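Long-range contacts in putative PII-like nitrogen regulatory protein (Shewanella baltica, PDB 3CE8), which is of unknown function but is probably a PII-like regulatory protein, with a ferredoxin-like fold and three subunits: residues Leu25-Gln31 with Pro105-Met111; Thr41-Phe47 with Ala92-Leu97; Leu53-Phe59 with Tyr75-Phe81. All coordinates share one frame; numbering follows the deposited sequence.

Contact 1 of 3, residues Leu25-Gln31 with Pro105-Met111; sequences LLVLIAQ and PCRYWIM
Val27 packs on the indole of Trp109, and this pair forms the tight centre of an antiparallel strand pairing. Val27 CB stands over the five-membered ring, 3.8 Å from its centroid, in a CH-pi contact. Its CG1 leans toward the benzo half and comes within 3.5 Å of Trp109 CZ2. Trp109 CG lies between its own backbone N and carbonyl carbon (chi1 60°), which swings the indole back across the neighbouring strand and brings CH2 to 3.7 Å from Ile29 CG1. The backbones are bonded both ways here: Val27 N donates to Trp109 O at 2.7 Å and 173°, and Trp109 N returns a bond to Val27 O. On the opposite face Leu26 CD1 meets Tyr108 CD2 at 3.6 Å. Leu26 also reaches helix 90-100, while the Tyr108 hydroxyl is hydrogen-bonded to Gln115 of the second subunit, whose strand extends the sheet beyond residues 106-110.

Toward exposed Pro105 the pairing slackens. Arg107 N reaches Ile29 O through a weak, bent bond of 3.5 Å, and Gln31 NE2 makes another weak one, 3.3 Å, to Pro105 O. Trp109 NE1 is buried with no partner in the model, so among these residues the indole is held by carbon contacts, Val27 over one face and Ile29 obliquely, while straight backbone bonds fix the pairing.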
loop_
_atom_site.group_PDB
_atom_site.type_symbol
_atom_site.label_atom_id
_atom_site.label_comp_id
_atom_site.label_asym_id
_atom_site.label_seq_id
_atom_site.Cartn_x
_atom_site.Cartn_y
_atom_site.Cartn_z
ATOM N N LEU A 25 0.873 -0.010 -10.504
ATOM C CA LEU A 25 0.408 -0.997 -9.537
ATOM C C LEU A 25 -1.108 -1.150 -9.504
ATOM O O LEU A 25 -1.806 -0.200 -9.267
ATOM C CB LEU A 25 0.913 -0.583 -8.137
ATOM C CG LEU A 25 0.755 -1.582 -6.998
ATOM C CD1 LEU A 25 1.685 -2.761 -7.274
ATOM C CD2 LEU A 25 1.006 -0.925 -5.606
ATOM N N LEU A 26 -1.609 -2.337 -9.776
ATOM C CA LEU A 26 -3.043 -2.590 -9.614
ATOM C C LEU A 26 -3.283 -3.115 -8.232
ATOM O O LEU A 26 -2.624 -4.051 -7.793
ATOM C CB LEU A 26 -3.571 -3.628 -10.611
ATOM C CG LEU A 26 -5.014 -4.102 -10.416
ATOM C CD1 LEU A 26 -6.042 -3.005 -10.681
ATOM C CD2 LEU A 26 -5.198 -5.235 -11.383
ATOM N N VAL A 27 -4.171 -2.440 -7.525
ATOM C CA VAL A 27 -4.602 -2.877 -6.185
ATOM C C VAL A 27 -6.055 -3.258 -6.317
ATOM O O VAL A 27 -6.893 -2.505 -6.836
ATOM C CB VAL A 27 -4.468 -1.813 -5.088
ATOM C CG1 VAL A 27 -5.012 -2.382 -3.773
ATOM C CG2 VAL A 27 -3.008 -1.369 -4.965
ATOM N N LEU A 28 -6.319 -4.462 -5.848
ATOM C CA LEU A 28 -7.627 -5.130 -5.997
ATOM C C LEU A 28 -8.085 -5.723 -4.675
ATOM O O LEU A 28 -7.350 -6.477 -4.049
ATOM C CB LEU A 28 -7.458 -6.227 -7.065
ATOM C CG LEU A 28 -8.594 -7.201 -7.334
ATOM C CD1 LEU A 28 -9.806 -6.516 -7.969
ATOM C CD2 LEU A 28 -8.047 -8.289 -8.235
ATOM N N ILE A 29 -9.275 -5.317 -4.234
ATOM C CA ILE A 29 -9.860 -5.794 -2.971
ATOM C C ILE A 29 -10.910 -6.829 -3.326
ATOM O O ILE A 29 -12.038 -6.498 -3.679
ATOM C CB ILE A 29 -10.463 -4.646 -2.124
ATOM C CG1 ILE A 29 -9.424 -3.538 -1.935
ATOM C CG2 ILE A 29 -10.939 -5.139 -0.785
ATOM C CD1 ILE A 29 -8.086 -4.062 -1.495
ATOM N N ALA A 30 -10.484 -8.083 -3.209
ATOM C CA ALA A 30 -11.228 -9.274 -3.599
ATOM C C ALA A 30 -11.805 -10.022 -2.434
ATOM O O ALA A 30 -11.239 -10.113 -1.340
ATOM C CB ALA A 30 -10.319 -10.209 -4.396
ATOM N N GLN A 31 -12.941 -10.622 -2.705
ATOM C CA GLN A 31 -13.632 -11.397 -1.678
ATOM C C GLN A 31 -12.875 -12.695 -1.541
ATOM O O GLN A 31 -12.271 -13.165 -2.483
ATOM C CB GLN A 31 -15.093 -11.599 -2.053
ATOM C CG GLN A 31 -15.673 -10.354 -2.748
ATOM C CD GLN A 31 -17.171 -10.336 -2.754
ATOM O OE1 GLN A 31 -17.801 -10.578 -1.719
ATOM N NE2 GLN A 31 -17.763 -10.013 -3.910
ATOM N N PRO A 105 -18.238 -8.632 -7.347
ATOM C CA PRO A 105 -17.553 -7.385 -7.598
ATOM C C PRO A 105 -16.407 -7.106 -6.676
ATOM O O PRO A 105 -16.448 -7.407 -5.491
ATOM C CB PRO A 105 -18.645 -6.341 -7.452
ATOM C CG PRO A 105 -19.938 -7.107 -7.804
ATOM C CD PRO A 105 -19.708 -8.491 -7.309
ATOM N N CYS A 106 -15.373 -6.558 -7.293
ATOM C CA CYS A 106 -14.128 -6.197 -6.623
ATOM C C CYS A 106 -13.672 -4.785 -6.854
ATOM O O CYS A 106 -13.513 -4.340 -7.977
ATOM C CB CYS A 106 -13.007 -7.142 -7.041
ATOM S SG CYS A 106 -13.414 -8.795 -6.398
ATOM N N ARG A 107 -13.462 -4.080 -5.761
ATOM C CA ARG A 107 -12.929 -2.736 -5.855
ATOM C C ARG A 107 -11.503 -2.785 -6.309
ATOM O O ARG A 107 -10.771 -3.722 -6.017
ATOM C CB ARG A 107 -13.020 -1.962 -4.551
ATOM C CG ARG A 107 -14.254 -1.104 -4.506
ATOM C CD ARG A 107 -14.115 0.002 -3.459
ATOM N NE ARG A 107 -14.722 1.245 -3.924
ATOM C CZ ARG A 107 -14.063 2.129 -4.673
ATOM N NH1 ARG A 107 -12.791 1.883 -5.033
ATOM N NH2 ARG A 107 -14.680 3.243 -5.071
ATOM N N TYR A 108 -11.124 -1.784 -7.080
ATOM C CA TYR A 108 -9.731 -1.691 -7.486
ATOM C C TYR A 108 -9.303 -0.275 -7.724
ATOM O O TYR A 108 -10.109 0.640 -7.857
ATOM C CB TYR A 108 -9.460 -2.482 -8.765
ATOM C CG TYR A 108 -9.922 -1.758 -10.013
ATOM C CD1 TYR A 108 -11.237 -1.772 -10.393
ATOM C CD2 TYR A 108 -9.037 -1.047 -10.795
ATOM C CE1 TYR A 108 -11.681 -1.095 -11.538
ATOM C CE2 TYR A 108 -9.462 -0.365 -11.935
ATOM C CZ TYR A 108 -10.783 -0.390 -12.303
ATOM O OH TYR A 108 -11.224 0.283 -13.432
ATOM N N TRP A 109 -7.995 -0.130 -7.710
ATOM C CA TRP A 109 -7.350 1.123 -8.065
ATOM C C TRP A 109 -5.959 0.882 -8.607
ATOM O O TRP A 109 -5.392 -0.161 -8.420
ATOM C CB TRP A 109 -7.404 2.188 -6.966
ATOM C CG TRP A 109 -6.786 1.820 -5.716
ATOM C CD1 TRP A 109 -5.504 2.062 -5.324
ATOM C CD2 TRP A 109 -7.429 1.155 -4.625
ATOM N NE1 TRP A 109 -5.294 1.552 -4.037
ATOM C CE2 TRP A 109 -6.455 0.983 -3.597
ATOM C CE3 TRP A 109 -8.731 0.666 -4.419
ATOM C CZ2 TRP A 109 -6.739 0.353 -2.396
ATOM C CZ3 TRP A 109 -9.017 0.031 -3.206
ATOM C CH2 TRP A 109 -8.017 -0.115 -2.212
ATOM N N ILE A 110 -5.503 1.836 -9.411
ATOM C CA ILE A 110 -4.214 1.754 -10.117
ATOM C C ILE A 110 -3.424 2.961 -9.739
ATOM O O ILE A 110 -3.919 4.090 -9.755
ATOM C CB ILE A 110 -4.380 1.702 -11.680
ATOM C CG1 ILE A 110 -5.295 0.519 -12.098
ATOM C CG2 ILE A 110 -3.017 1.603 -12.327
ATOM C CD1 ILE A 110 -5.458 0.341 -13.570
HETATM N N MSE A 111 -2.194 2.710 -9.332
HETATM C CA MSE A 111 -1.325 3.777 -8.843
HETATM C C MSE A 111 -0.062 3.828 -9.629
HETATM O O MSE A 111 0.419 2.813 -10.110
HETATM C CB MSE A 111 -0.954 3.524 -7.395
HETATM C CG MSE A 111 -2.162 3.111 -6.603
HETATM SE SE MSE A 111 -1.845 2.922 -4.729
HETATM C CE MSE A 111 -1.577 4.769 -4.348
#

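Contact 2 of 3, residues Thr41-Phe47 with Ala92-Leu97; sequences TLIELEF and ALLTAL. With EDO (1,2-ethanediol), chain D.
Leu93 CD1 is the methyl on which Leu42 and Leu45 converge, an example of how two segments can be joined wholly by apolar contacts. Leu45 CD1 touches it at 3.7 Å, the two leucines meeting nearly perpendicular, and Leu42 CD2 approaches it at 3.9 Å. The same Leu42 CD2 also meets Leu97 CD2 at 3.9 Å, and so bridges two leucines one helical turn apart. Nearby, Thr41 CG2 lies 4.0 Å from Ala96 CB. At the other end the phenyl of Phe47 reaches the start of the segment, its CE2 standing 3.9 Å from Ala92 CB and its CZ and CE1 close to Leu93 CB.

The next shell sets these groups in place. Leu93 CG is anti to the backbone N (chi1 176°), which carries CD1 across to the two leucines. A type I turn from Leu42 to Leu45, closed by the 3.1 Å bond from Leu45 N to Leu42 O, leads away from helix 35-42 and turns Leu45 back toward helix 90-100. Leu45 CB then rests over one face of the Phe47 ring, offset toward its rim. Thr41 OG1 is satisfied within its own helix by Asp37 O. An ethanediol molecule, probably from the crystallisation liquor, sits against the turn, bonds through O1 to Thr41 O at 3.1 Å and touches Glu44 and Leu45.

Further out, Leu42 and Leu93 both pack on Ile83 of strand 74-86, and Leu97 reaches Leu26 and Leu28 of strand 23-31. The contact thus joins residues 41-47, which leave the first helix, to the second helix above a shared beta sheet, the two-helix layer of the ferredoxin-like fold found in PII-like proteins.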
loop_
_atom_site.group_PDB
_atom_site.type_symbol
_atom_site.label_atom_id
_atom_site.label_comp_id
_atom_site.label_asym_id
_atom_site.label_seq_id
_atom_site.Cartn_x
_atom_site.Cartn_y
_atom_site.Cartn_z
ATOM N N THR A 41 -5.683 -16.782 -12.436
ATOM C CA THR A 41 -5.717 -15.925 -13.616
ATOM C C THR A 41 -4.385 -15.247 -13.784
ATOM O O THR A 41 -3.827 -15.191 -14.878
ATOM C CB THR A 41 -6.773 -14.839 -13.484
ATOM O OG1 THR A 41 -8.065 -15.433 -13.615
ATOM C CG2 THR A 41 -6.595 -13.772 -14.556
ATOM N N LEU A 42 -3.862 -14.792 -12.652
ATOM C CA LEU A 42 -2.664 -13.973 -12.628
ATOM C C LEU A 42 -1.466 -14.777 -13.024
ATOM O O LEU A 42 -0.618 -14.308 -13.785
ATOM C CB LEU A 42 -2.437 -13.357 -11.238
ATOM C CG LEU A 42 -3.504 -12.366 -10.780
ATOM C CD1 LEU A 42 -3.380 -12.025 -9.321
ATOM C CD2 LEU A 42 -3.429 -11.108 -11.666
ATOM N N ILE A 43 -1.410 -16.008 -12.521
ATOM C CA ILE A 43 -0.222 -16.868 -12.746
ATOM C C ILE A 43 -0.108 -17.208 -14.213
ATOM O O ILE A 43 0.960 -17.612 -14.688
ATOM C CB ILE A 43 -0.173 -18.214 -11.909
ATOM C CG1 ILE A 43 -1.377 -19.092 -12.230
ATOM C CG2 ILE A 43 -0.055 -17.966 -10.403
ATOM C CD1 ILE A 43 -1.270 -20.469 -11.657
ATOM N N GLU A 44 -1.190 -16.971 -14.937
ATOM C CA GLU A 44 -1.256 -17.394 -16.334
ATOM C C GLU A 44 -0.918 -16.251 -17.295
ATOM O O GLU A 44 -0.686 -16.430 -18.486
ATOM C CB GLU A 44 -2.646 -17.961 -16.594
ATOM C CG GLU A 44 -2.607 -19.099 -17.519
ATOM C CD GLU A 44 -1.702 -20.222 -16.974
ATOM O OE1 GLU A 44 -1.992 -20.743 -15.865
ATOM O OE2 GLU A 44 -0.704 -20.588 -17.652
ATOM N N LEU A 45 -0.883 -15.063 -16.730
ATOM C CA LEU A 45 -0.584 -13.839 -17.475
ATOM C C LEU A 45 0.945 -13.651 -17.567
ATOM O O LEU A 45 1.633 -13.396 -16.559
ATOM C CB LEU A 45 -1.292 -12.634 -16.841
ATOM C CG LEU A 45 -2.832 -12.629 -16.936
ATOM C CD1 LEU A 45 -3.489 -11.509 -16.109
ATOM C CD2 LEU A 45 -3.292 -12.560 -18.405
ATOM N N GLU A 46 1.449 -13.808 -18.798
ATOM C CA GLU A 46 2.907 -13.726 -19.141
ATOM C C GLU A 46 3.606 -12.405 -18.919
ATOM O O GLU A 46 4.818 -12.332 -18.814
ATOM C CB GLU A 46 3.197 -14.120 -20.605
ATOM C CG GLU A 46 3.481 -15.586 -20.786
ATOM C CD GLU A 46 3.693 -15.948 -22.248
ATOM O OE1 GLU A 46 3.083 -15.283 -23.130
ATOM O OE2 GLU A 46 4.441 -16.916 -22.519
ATOM N N PHE A 47 2.838 -11.353 -18.876
ATOM C CA PHE A 47 3.414 -10.021 -18.769
ATOM C C PHE A 47 3.599 -9.659 -17.317
ATOM O O PHE A 47 4.106 -8.600 -17.018
ATOM C CB PHE A 47 2.578 -8.974 -19.532
ATOM C CG PHE A 47 1.112 -8.940 -19.144
ATOM C CD1 PHE A 47 0.698 -8.296 -17.989
ATOM C CD2 PHE A 47 0.156 -9.549 -19.955
ATOM C CE1 PHE A 47 -0.636 -8.275 -17.642
ATOM C CE2 PHE A 47 -1.184 -9.527 -19.617
ATOM C CZ PHE A 47 -1.585 -8.897 -18.459
ATOM N N ALA A 92 -5.653 -5.699 -20.787
ATOM C CA ALA A 92 -5.507 -7.161 -20.772
ATOM C C ALA A 92 -5.694 -7.685 -19.353
ATOM O O ALA A 92 -6.400 -8.681 -19.136
ATOM C CB ALA A 92 -4.140 -7.590 -21.325
ATOM N N LEU A 93 -5.124 -6.952 -18.399
ATOM C CA LEU A 93 -5.126 -7.372 -16.983
ATOM C C LEU A 93 -6.497 -7.214 -16.353
ATOM O O LEU A 93 -6.995 -8.117 -15.689
ATOM C CB LEU A 93 -4.092 -6.588 -16.167
ATOM C CG LEU A 93 -4.012 -6.825 -14.640
ATOM C CD1 LEU A 93 -3.752 -8.270 -14.260
ATOM C CD2 LEU A 93 -2.960 -5.922 -14.031
ATOM N N LEU A 94 -7.139 -6.097 -16.641
ATOM C CA LEU A 94 -8.415 -5.798 -16.008
ATOM C C LEU A 94 -9.558 -6.613 -16.614
ATOM O O LEU A 94 -10.484 -7.045 -15.901
ATOM C CB LEU A 94 -8.730 -4.301 -16.057
ATOM C CG LEU A 94 -7.862 -3.312 -15.251
ATOM C CD1 LEU A 94 -8.327 -1.872 -15.530
ATOM C CD2 LEU A 94 -7.917 -3.592 -13.788
ATOM N N THR A 95 -9.505 -6.820 -17.924
ATOM C CA THR A 95 -10.538 -7.611 -18.615
ATOM C C THR A 95 -10.436 -9.083 -18.172
ATOM O O THR A 95 -11.434 -9.773 -18.037
ATOM C CB THR A 95 -10.437 -7.515 -20.154
ATOM O OG1 THR A 95 -9.108 -7.832 -20.553
ATOM C CG2 THR A 95 -10.760 -6.139 -20.639
ATOM N N ALA A 96 -9.213 -9.531 -17.918
ATOM C CA ALA A 96 -8.950 -10.932 -17.482
ATOM C C ALA A 96 -9.513 -11.139 -16.090
ATOM O O ALA A 96 -10.132 -12.161 -15.770
ATOM C CB ALA A 96 -7.464 -11.239 -17.492
ATOM N N LEU A 97 -9.283 -10.142 -15.244
ATOM C CA LEU A 97 -9.777 -10.197 -13.845
ATOM C C LEU A 97 -11.291 -9.982 -13.805
ATOM O O LEU A 97 -12.000 -10.604 -13.029
ATOM C CB LEU A 97 -9.067 -9.188 -12.976
ATOM C CG LEU A 97 -7.582 -9.500 -12.749
ATOM C CD1 LEU A 97 -6.940 -8.261 -12.192
ATOM C CD2 LEU A 97 -7.352 -10.726 -11.850
HETATM C C1 EDO D . -5.250 -15.568 -18.121
HETATM O O1 EDO D . -5.621 -16.451 -17.057
HETATM C C2 EDO D . -4.178 -16.103 -19.077
HETATM O O2 EDO D . -4.337 -15.470 -20.343
#

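Contact 3 of 3, residues Leu53-Phe59 with Tyr75-Phe81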
loop_
_atom_site.group_PDB
_atom_site.type_symbol
_atom_site.label_atom_id
_atom_site.label_comp_id
_atom_site.label_asym_id
_atom_site.label_seq_id
_atom_site.Cartn_x
_atom_site.Cartn_y
_atom_site.Cartn_z
ATOM N N LEU A 53 -0.156 -10.649 -2.161
ATOM C CA LEU A 53 -1.495 -10.638 -1.572
ATOM C C LEU A 53 -1.484 -10.703 -0.065
ATOM O O LEU A 53 -0.698 -11.388 0.547
ATOM C CB LEU A 53 -2.348 -11.764 -2.136
ATOM C CG LEU A 53 -2.103 -13.184 -1.720
ATOM C CD1 LEU A 53 -2.837 -13.384 -0.425
ATOM C CD2 LEU A 53 -2.661 -14.107 -2.775
ATOM N N GLY A 54 -2.353 -9.908 0.514
ATOM C CA GLY A 54 -2.488 -9.871 1.951
ATOM C C GLY A 54 -3.915 -9.708 2.411
ATOM O O GLY A 54 -4.782 -9.270 1.671
ATOM N N ASN A 55 -4.143 -10.072 3.651
ATOM C CA ASN A 55 -5.452 -9.916 4.283
ATOM C C ASN A 55 -5.669 -8.500 4.793
ATOM O O ASN A 55 -4.802 -7.919 5.425
ATOM C CB ASN A 55 -5.618 -10.909 5.444
ATOM C CG ASN A 55 -5.917 -12.330 4.963
ATOM O OD1 ASN A 55 -6.461 -12.552 3.854
ATOM N ND2 ASN A 55 -5.589 -13.301 5.808
ATOM N N ILE A 56 -6.822 -7.938 4.464
ATOM C CA ILE A 56 -7.241 -6.630 5.010
ATOM C C ILE A 56 -8.720 -6.658 5.419
ATOM O O ILE A 56 -9.511 -7.484 4.978
ATOM C CB ILE A 56 -6.932 -5.372 4.089
ATOM C CG1 ILE A 56 -7.598 -5.500 2.716
ATOM C CG2 ILE A 56 -5.398 -5.060 3.997
ATOM C CD1 ILE A 56 -9.079 -5.313 2.777
ATOM N N CYS A 57 -9.051 -5.754 6.322
ATOM C CA CYS A 57 -10.414 -5.548 6.759
ATOM C C CYS A 57 -11.037 -4.378 5.967
ATOM O O CYS A 57 -10.453 -3.296 5.861
ATOM C CB CYS A 57 -10.394 -5.256 8.232
ATOM S SG CYS A 57 -11.950 -5.409 8.878
ATOM N N GLY A 58 -12.200 -4.605 5.373
ATOM C CA GLY A 58 -12.823 -3.599 4.504
ATOM C C GLY A 58 -14.227 -3.181 4.845
ATOM O O GLY A 58 -15.106 -3.996 5.109
ATOM N N PHE A 59 -14.420 -1.872 4.853
ATOM C CA PHE A 59 -15.735 -1.284 5.079
ATOM C C PHE A 59 -16.317 -0.770 3.777
ATOM O O PHE A 59 -15.624 -0.602 2.746
ATOM C CB PHE A 59 -15.688 -0.158 6.095
ATOM C CG PHE A 59 -15.282 -0.600 7.472
ATOM C CD1 PHE A 59 -13.996 -1.035 7.732
ATOM C CD2 PHE A 59 -16.173 -0.554 8.509
ATOM C CE1 PHE A 59 -13.635 -1.434 8.993
ATOM C CE2 PHE A 59 -15.808 -0.955 9.773
ATOM C CZ PHE A 59 -14.537 -1.390 10.009
ATOM N N TYR A 75 -19.242 -4.098 7.209
ATOM C CA TYR A 75 -17.823 -4.440 7.045
ATOM C C TYR A 75 -17.495 -5.932 7.059
ATOM O O TYR A 75 -18.307 -6.786 7.433
ATOM C CB TYR A 75 -17.021 -3.786 8.160
ATOM C CG TYR A 75 -17.027 -4.620 9.408
ATOM C CD1 TYR A 75 -16.282 -5.787 9.461
ATOM C CD2 TYR A 75 -17.790 -4.253 10.521
ATOM C CE1 TYR A 75 -16.283 -6.561 10.600
ATOM C CE2 TYR A 75 -17.806 -5.010 11.658
ATOM C CZ TYR A 75 -17.056 -6.164 11.703
ATOM O OH TYR A 75 -17.098 -6.908 12.867
ATOM N N ARG A 76 -16.248 -6.208 6.723
ATOM C CA ARG A 76 -15.768 -7.580 6.556
ATOM C C ARG A 76 -14.302 -7.721 6.137
ATOM O O ARG A 76 -13.579 -6.749 5.974
ATOM C CB ARG A 76 -16.672 -8.306 5.543
ATOM C CG ARG A 76 -15.986 -9.327 4.590
ATOM C CD ARG A 76 -16.959 -10.370 3.911
ATOM N NE ARG A 76 -17.901 -9.819 2.921
ATOM C CZ ARG A 76 -18.316 -8.550 2.862
ATOM N NH1 ARG A 76 -17.937 -7.653 3.768
ATOM N NH2 ARG A 76 -19.159 -8.177 1.905
ATOM N N GLU A 77 -13.905 -8.965 5.920
ATOM C CA GLU A 77 -12.518 -9.334 5.592
ATOM C C GLU A 77 -12.310 -9.744 4.139
ATOM O O GLU A 77 -13.022 -10.576 3.579
ATOM C CB GLU A 77 -12.046 -10.479 6.505
ATOM C CG GLU A 77 -10.555 -10.824 6.398
ATOM C CD GLU A 77 -9.673 -9.924 7.284
ATOM O OE1 GLU A 77 -10.198 -9.369 8.279
ATOM O OE2 GLU A 77 -8.455 -9.788 7.009
ATOM N N PHE A 78 -11.291 -9.140 3.550
ATOM C CA PHE A 78 -10.935 -9.379 2.148
ATOM C C PHE A 78 -9.482 -9.701 1.937
ATOM O O PHE A 78 -8.614 -9.597 2.792
ATOM C CB PHE A 78 -11.218 -8.151 1.257
ATOM C CG PHE A 78 -12.610 -7.606 1.372
ATOM C CD1 PHE A 78 -12.939 -6.727 2.389
ATOM C CD2 PHE A 78 -13.571 -7.932 0.448
ATOM C CE1 PHE A 78 -14.205 -6.207 2.503
ATOM C CE2 PHE A 78 -14.851 -7.416 0.556
ATOM C CZ PHE A 78 -15.161 -6.555 1.583
ATOM N N CYS A 79 -9.252 -10.008 0.695
ATOM C CA CYS A 79 -7.944 -10.330 0.225
ATOM C C CYS A 79 -7.495 -9.186 -0.662
ATOM O O CYS A 79 -8.175 -8.804 -1.596
ATOM C CB CYS A 79 -7.995 -11.660 -0.528
ATOM S SG CYS A 79 -6.385 -12.231 -1.132
ATOM N N LYS A 80 -6.347 -8.625 -0.330
ATOM C CA LYS A 80 -5.787 -7.514 -1.070
ATOM C C LYS A 80 -4.569 -7.954 -1.857
ATOM O O LYS A 80 -3.505 -8.339 -1.322
ATOM C CB LYS A 80 -5.439 -6.358 -0.129
ATOM C CG LYS A 80 -4.822 -5.101 -0.761
ATOM C CD LYS A 80 -4.236 -4.218 0.359
ATOM C CE LYS A 80 -3.535 -2.958 -0.077
ATOM N NZ LYS A 80 -2.852 -2.280 1.081
ATOM N N PHE A 81 -4.790 -7.853 -3.158
ATOM C CA PHE A 81 -3.814 -8.175 -4.180
ATOM C C PHE A 81 -3.162 -6.908 -4.666
ATOM O O PHE A 81 -3.810 -5.880 -4.834
ATOM C CB PHE A 81 -4.481 -8.815 -5.412
ATOM C CG PHE A 81 -4.945 -10.260 -5.216
ATOM C CD1 PHE A 81 -6.209 -10.543 -4.726
ATOM C CD2 PHE A 81 -4.126 -11.325 -5.575
ATOM C CE1 PHE A 81 -6.619 -11.848 -4.575
ATOM C CE2 PHE A 81 -4.534 -12.627 -5.406
ATOM C CZ PHE A 81 -5.774 -12.893 -4.917
#
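Phe59 and Tyr75 run alongside each other from two antiparallel strands of the ferredoxin-like sheet that follow each other in the chain. Tyr75 CB sits over the Phe59 ring, 3.5 Å from its centroid, while the two ring planes meet obliquely at 39°. Tyr75 CG is placed between its backbone N and carbonyl carbon (chi1 84°), and there it too nears the phenyl, 3.9 Å from Phe59 CE2. Phe59 also stacks on Phe51 of the second subunit; an alanine in place of Phe59 would probably leave Tyr75 CB without the ring it covers and that Phe51 without its stacking partner.

At the far end of the same face Leu53 and Phe81 repeat the alongside arrangement. Leu53 CB stands over the Phe81 ring, and its CD2 touches Phe81 CE2 at 3.6 Å. Phe81 leads inward to helix 35-42.

On the opposite face Ile56 lies athwart Lys80, its CG1 3.7 Å from Lys80 CB. Its CD1 turns to Phe78 CB at 3.9 Å. The extended Lys80 side chain comes close to a phosphate ion, probably from the crystallisation liquor, and its NZ makes long, weak ion pairs with Glu82 of its own chain and of the second subunit. Backbone bonds hold the strands in register, among them Lys80 N to Gly54 O at 2.6 Å. The Phe78 ring has Arg76 CG over one face and turns its edge to Gly58, whose O lies near the ring plane, 3.5 Å from Phe78 CE1.

Overall arrangement
The three contacts are nested along the chain: contact 3 lies inside the loop closed by contact 2, which lies inside that closed by contact 1. Contacts 1 and 3, with centres about 11 Å apart, belong to one antiparallel sheet and join through neighbouring strands 23-31 and 74-86. Contact 2 belongs to the helical layer on that sheet, its centre about 13 Å from that of contact 1 and 21 Å from that of contact 3. Leu26 meets helix 90-100 and Phe81 meets Leu42, so all three share one core. Contacts 1 and 3 include the two outermost strands, both extended by neighbouring subunits, which ties the fold of each chain to the trimer.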